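Local coordinates for protein aerobactin synthase IucA (PDB 5JM8) that probably catalyses an ATP-dependent amide-bond-forming step in the assembly of the siderophore aerobactin, at residues A404-V409 with L439-L443. Residues are numbered along the deposited sequence; the frame is centred on the assembly and turned at random.
Sequences AYCHQV and LPVGL
Gln408 lays one face of its side-chain amide over the Val441–Gly442 peptide: the two planes lie within about 15° of parallel, and Gln408 CD sits 3.5 Å from Val441 C. The bend at chi2 (-61°) folds the amide over this peptide instead of letting it run straight outward. At its ends, OE1 hydrogen-bonds Thr321 OG1, while Gln408 NE2 donates to a water at 2.9 Å that in turn donates to Pro440 O. Both polar ends are thus fixed, although no direct hydrogen bond joins the two segments. The Tyr405 ring carries Val409 CB on one face, offset toward the rim.

Beyond the amide the contacts are mainly apolar. Ala404 CB meets Pro440 CD at 3.9 Å, and Leu439 CD1 reaches the same methyl. At the far end Leu443 crosses Val409 at roughly a right angle, with Val409 CG1 4.1 Å from Leu443 CD1; Leu443 CB also presses to 3.3 Å from the carbonyl Gln408 O.

The axes of helix segment 404-409 and strand segment 440-443 approach to 7.2 Å at 26°, so there helix 394-420 runs nearly along the strand and lies against one face of the mixed sheet. Strand 440-445 is an interior strand there, and Val441 and Gly442 both face Gln434, forming a classic beta bulge whose central peptide the glutamine covers: helix-on-sheet packing.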
# COMPACT_ATOMS: atom_id res chain seq x y z
N ALA A 404 -25.49 4.46 17.12
CA ALA A 404 -24.06 4.64 17.29
C ALA A 404 -23.65 6.09 17.10
O ALA A 404 -22.69 6.56 17.71
CB ALA A 404 -23.30 3.75 16.32
N TYR A 405 -24.38 6.80 16.24
CA TYR A 405 -24.14 8.22 16.01
C TYR A 405 -24.40 9.01 17.29
O TYR A 405 -23.65 9.92 17.64
CB TYR A 405 -25.02 8.74 14.87
CG TYR A 405 -25.06 10.25 14.75
CD1 TYR A 405 -24.10 10.92 14.00
CD2 TYR A 405 -26.05 10.99 15.36
CE1 TYR A 405 -24.13 12.30 13.88
CE2 TYR A 405 -26.10 12.37 15.25
CZ TYR A 405 -25.13 13.02 14.51
OH TYR A 405 -25.17 14.39 14.39
N CYS A 406 -25.47 8.65 17.99
CA CYS A 406 -25.82 9.30 19.25
C CYS A 406 -24.75 9.06 20.31
O CYS A 406 -24.34 9.99 21.01
CB CYS A 406 -27.17 8.80 19.75
SG CYS A 406 -28.56 9.20 18.67
N HIS A 407 -24.31 7.82 20.44
CA HIS A 407 -23.33 7.44 21.45
C HIS A 407 -21.94 7.99 21.17
O HIS A 407 -21.22 8.37 22.10
CB HIS A 407 -23.25 5.92 21.58
CG HIS A 407 -24.43 5.30 22.26
ND1 HIS A 407 -25.26 4.39 21.63
CD2 HIS A 407 -24.91 5.43 23.52
CE1 HIS A 407 -26.20 4.01 22.47
NE2 HIS A 407 -26.01 4.62 23.62
N GLN A 408 -21.56 8.03 19.90
CA GLN A 408 -20.21 8.44 19.51
C GLN A 408 -20.08 9.94 19.28
O GLN A 408 -19.02 10.51 19.54
CB GLN A 408 -19.78 7.70 18.25
CG GLN A 408 -19.63 6.20 18.42
CD GLN A 408 -18.58 5.83 19.45
OE1 GLN A 408 -17.77 6.67 19.86
NE2 GLN A 408 -18.60 4.58 19.89
N VAL A 409 -21.13 10.58 18.77
CA VAL A 409 -21.08 12.00 18.44
C VAL A 409 -21.77 12.87 19.49
O VAL A 409 -21.14 13.75 20.07
CB VAL A 409 -21.72 12.27 17.06
CG1 VAL A 409 -21.65 13.75 16.71
CG2 VAL A 409 -21.03 11.44 15.99
N LEU A 439 -19.79 1.74 10.32
CA LEU A 439 -20.46 2.02 11.60
C LEU A 439 -19.68 3.08 12.37
O LEU A 439 -18.46 2.98 12.47
CB LEU A 439 -20.58 0.74 12.44
CG LEU A 439 -21.31 0.88 13.77
CD1 LEU A 439 -22.81 0.99 13.56
CD2 LEU A 439 -20.98 -0.28 14.70
N PRO A 440 -20.38 4.09 12.91
CA PRO A 440 -19.64 5.08 13.71
C PRO A 440 -19.00 4.46 14.95
O PRO A 440 -19.69 3.84 15.75
CB PRO A 440 -20.72 6.09 14.12
CG PRO A 440 -21.83 5.89 13.14
CD PRO A 440 -21.80 4.44 12.79
N VAL A 441 -17.68 4.62 15.09
CA VAL A 441 -16.96 4.10 16.24
C VAL A 441 -16.20 5.20 16.97
O VAL A 441 -15.48 4.94 17.93
CB VAL A 441 -15.96 2.99 15.82
CG1 VAL A 441 -16.70 1.80 15.24
CG2 VAL A 441 -14.95 3.53 14.82
N GLY A 442 -16.37 6.44 16.52
CA GLY A 442 -15.71 7.56 17.15
C GLY A 442 -16.03 8.90 16.51
O GLY A 442 -16.69 8.95 15.47
N LEU A 443 -15.56 9.97 17.13
CA LEU A 443 -15.80 11.33 16.66
C LEU A 443 -14.50 12.14 16.63
O LEU A 443 -13.67 12.03 17.53
CB LEU A 443 -16.83 12.04 17.55
CG LEU A 443 -16.98 13.55 17.37
CD1 LEU A 443 -17.57 13.88 16.00
CD2 LEU A 443 -17.82 14.17 18.48
O HOH W 1 -20.39 2.84 18.36